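Local coordinates for protein MSM0273 (Mycobacterium smegmatis, PDB 5L37) that forms pentamers that probably cap the vertices of the RMM bacterial microcompartment shell, at residues G18-E26 with I37-G45. Sequence-based numbering, arbitrary orientation.
Sequences GIPAGAFLE and IAFDVLGSG
The hairpin of strands 23-29 and 35-40, part of the antiparallel sheet of a EutN/CcmL shell subunit, pairs A23 with D40 and L25 with A38 as hydrogen-bonded pairs. Each pair closes with two backbone bonds, among them A23 N to D40 O at 2.9 Å and L25 N to A38 O at 2.8 Å. Side chains of the extended strands alternate between the faces: F24, F39, E26 and I37 lie on one, A23, L25, A38 and D40 on the other. F39, in a non-hydrogen-bonded pair with F24, sets its edge toward the face of F24 in an offset edge-to-face pair, centroids 5.6 Å apart and planes at 74°. With CG of F39 anti to the backbone N (chi1 -160°), the ring swings over to the partner segment, where P20 O and A21 O lie at its edge and A23 N sits above one face. P20 CG adds an apolar touch 3.8 Å from F39 CE2, so the ring packs the loop before strand 23-29 against the hairpin. Farther along this face, CD1 of I37 rests against CB of E26, whose carboxylate turns to R35 in a salt bridge. On the other face L25 CD1 packs 3.6 Å from D40 CB. The carboxylate of D40, beside the same methyl, also holds the following turn: S44 OG donates to OD1 at 2.7 Å, and S44 N reaches the syn lone pair of OD2. M1 of a neighbouring subunit packs on F24. F39 also bonds through its backbone to A71 and I73, closing the sheet into the OB-like beta-barrel expected of EutN/CcmL pentamer subunits.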
loop_
_atom_site.group_PDB
_atom_site.type_symbol
_atom_site.label_atom_id
_atom_site.label_comp_id
_atom_site.label_asym_id
_atom_site.label_seq_id
_atom_site.Cartn_x
_atom_site.Cartn_y
_atom_site.Cartn_z
ATOM N N GLY C 18 -14.507 15.449 8.201
ATOM C CA GLY C 18 -14.735 14.428 7.175
ATOM C C GLY C 18 -14.633 12.995 7.659
ATOM O O GLY C 18 -14.686 12.068 6.865
ATOM N N ILE C 19 -14.436 12.808 8.958
ATOM C CA ILE C 19 -14.448 11.456 9.545
ATOM C C ILE C 19 -15.888 11.066 9.864
ATOM O O ILE C 19 -16.592 11.796 10.534
ATOM C CB ILE C 19 -13.512 11.388 10.762
ATOM C CG1 ILE C 19 -12.078 11.582 10.224
ATOM C CG2 ILE C 19 -13.667 10.038 11.541
ATOM C CD1 ILE C 19 -11.109 11.857 11.259
ATOM N N PRO C 20 -16.311 9.913 9.354
ATOM C CA PRO C 20 -17.696 9.468 9.504
ATOM C C PRO C 20 -18.003 9.047 10.922
ATOM O O PRO C 20 -17.079 8.928 11.735
ATOM C CB PRO C 20 -17.775 8.246 8.555
ATOM C CG PRO C 20 -16.419 7.837 8.278
ATOM C CD PRO C 20 -15.455 8.915 8.690
ATOM N N ALA C 21 -19.283 8.782 11.193
ATOM C CA ALA C 21 -19.720 8.137 12.429
ATOM C C ALA C 21 -19.001 6.801 12.548
ATOM O O ALA C 21 -18.785 6.123 11.564
ATOM C CB ALA C 21 -21.239 7.897 12.417
ATOM N N GLY C 22 -18.610 6.435 13.770
ATOM C CA GLY C 22 -17.878 5.198 13.977
ATOM C C GLY C 22 -16.801 5.424 15.017
ATOM O O GLY C 22 -16.706 6.541 15.569
ATOM N N ALA C 23 -15.989 4.404 15.258
ATOM C CA ALA C 23 -15.006 4.452 16.326
ATOM C C ALA C 23 -13.605 4.159 15.815
ATOM O O ALA C 23 -13.412 3.443 14.844
ATOM C CB ALA C 23 -15.377 3.463 17.404
ATOM N N PHE C 24 -12.615 4.731 16.497
ATOM C CA PHE C 24 -11.210 4.369 16.266
ATOM C C PHE C 24 -10.837 3.281 17.285
ATOM O O PHE C 24 -10.827 3.542 18.477
ATOM C CB PHE C 24 -10.271 5.567 16.457
ATOM C CG PHE C 24 -10.444 6.662 15.449
ATOM C CD1 PHE C 24 -10.190 6.434 14.102
ATOM C CD2 PHE C 24 -10.746 7.940 15.863
ATOM C CE1 PHE C 24 -10.315 7.484 13.151
ATOM C CE2 PHE C 24 -10.863 8.984 14.923
ATOM C CZ PHE C 24 -10.663 8.746 13.588
ATOM N N LEU C 25 -10.483 2.092 16.826
ATOM C CA LEU C 25 -10.148 1.025 17.772
ATOM C C LEU C 25 -8.698 0.634 17.617
ATOM O O LEU C 25 -8.179 0.507 16.489
ATOM C CB LEU C 25 -11.050 -0.214 17.542
ATOM C CG LEU C 25 -12.588 0.023 17.690
ATOM C CD1 LEU C 25 -13.338 -1.318 17.491
ATOM C CD2 LEU C 25 -12.954 0.660 19.024
ATOM N N GLU C 26 -8.035 0.441 18.742
ATOM C CA GLU C 26 -6.711 -0.157 18.687
ATOM C C GLU C 26 -6.894 -1.674 18.504
ATOM O O GLU C 26 -7.751 -2.270 19.149
ATOM C CB GLU C 26 -5.909 0.138 19.952
ATOM C CG GLU C 26 -4.474 -0.386 19.836
ATOM C CD GLU C 26 -3.652 -0.127 21.067
ATOM O OE1 GLU C 26 -3.865 -0.832 22.081
ATOM O OE2 GLU C 26 -2.796 0.784 21.017
ATOM N N ILE C 37 -4.407 1.239 14.413
ATOM C CA ILE C 37 -5.725 1.782 14.690
ATOM C C ILE C 37 -6.601 1.565 13.475
ATOM O O ILE C 37 -6.259 1.983 12.347
ATOM C CB ILE C 37 -5.675 3.324 15.063
ATOM C CG1 ILE C 37 -4.668 3.588 16.213
ATOM C CG2 ILE C 37 -7.110 3.858 15.349
ATOM C CD1 ILE C 37 -4.832 2.726 17.425
ATOM N N ALA C 38 -7.743 0.911 13.710
ATOM C CA ALA C 38 -8.681 0.640 12.641
ATOM C C ALA C 38 -9.992 1.313 12.909
ATOM O O ALA C 38 -10.412 1.419 14.075
ATOM C CB ALA C 38 -8.908 -0.897 12.475
ATOM N N PHE C 39 -10.660 1.752 11.849
ATOM C CA PHE C 39 -11.983 2.355 11.982
ATOM C C PHE C 39 -13.040 1.273 12.091
ATOM O O PHE C 39 -12.929 0.242 11.447
ATOM C CB PHE C 39 -12.288 3.270 10.778
ATOM C CG PHE C 39 -13.355 4.261 11.054
ATOM C CD1 PHE C 39 -13.073 5.343 11.861
ATOM C CD2 PHE C 39 -14.646 4.130 10.515
ATOM C CE1 PHE C 39 -14.045 6.297 12.156
ATOM C CE2 PHE C 39 -15.645 5.075 10.798
ATOM C CZ PHE C 39 -15.338 6.161 11.627
ATOM N N ASP C 40 -14.046 1.510 12.910
ATOM C CA ASP C 40 -15.096 0.509 13.127
ATOM C C ASP C 40 -16.468 1.120 13.033
ATOM O O ASP C 40 -16.751 2.136 13.689
ATOM C CB ASP C 40 -14.928 -0.114 14.497
ATOM C CG ASP C 40 -15.938 -1.222 14.750
ATOM O OD1 ASP C 40 -15.922 -2.221 14.030
ATOM O OD2 ASP C 40 -16.622 -1.130 15.759
ATOM N N VAL C 41 -17.338 0.479 12.250
ATOM C CA VAL C 41 -18.725 0.907 12.132
ATOM C C VAL C 41 -19.686 -0.161 12.669
ATOM O O VAL C 41 -20.891 0.063 12.733
ATOM C CB VAL C 41 -19.110 1.233 10.683
ATOM C CG1 VAL C 41 -18.219 2.419 10.142
ATOM C CG2 VAL C 41 -18.948 0.018 9.769
ATOM N N LEU C 42 -19.145 -1.326 13.022
ATOM C CA LEU C 42 -19.943 -2.481 13.482
ATOM C C LEU C 42 -20.223 -2.581 14.981
ATOM O O LEU C 42 -20.850 -3.553 15.426
ATOM C CB LEU C 42 -19.274 -3.772 13.017
ATOM C CG LEU C 42 -19.322 -3.976 11.496
ATOM C CD1 LEU C 42 -18.435 -5.202 11.087
ATOM C CD2 LEU C 42 -20.771 -4.141 10.994
ATOM N N GLY C 43 -19.626 -1.713 15.788
ATOM C CA GLY C 43 -19.829 -1.818 17.214
ATOM C C GLY C 43 -19.014 -2.968 17.777
ATOM O O GLY C 43 -19.436 -3.638 18.749
ATOM N N SER C 44 -17.817 -3.156 17.227
ATOM C CA SER C 44 -16.922 -4.225 17.681
ATOM C C SER C 44 -16.440 -3.977 19.095
ATOM O O SER C 44 -16.288 -2.835 19.504
ATOM C CB SER C 44 -15.696 -4.336 16.757
ATOM O OG SER C 44 -16.099 -4.538 15.402
ATOM N N GLY C 45 -16.249 -5.063 19.848
ATOM C CA GLY C 45 -15.867 -4.961 21.254
ATOM C C GLY C 45 -14.434 -5.325 21.598
ATOM O O GLY C 45 -13.777 -5.997 20.827
#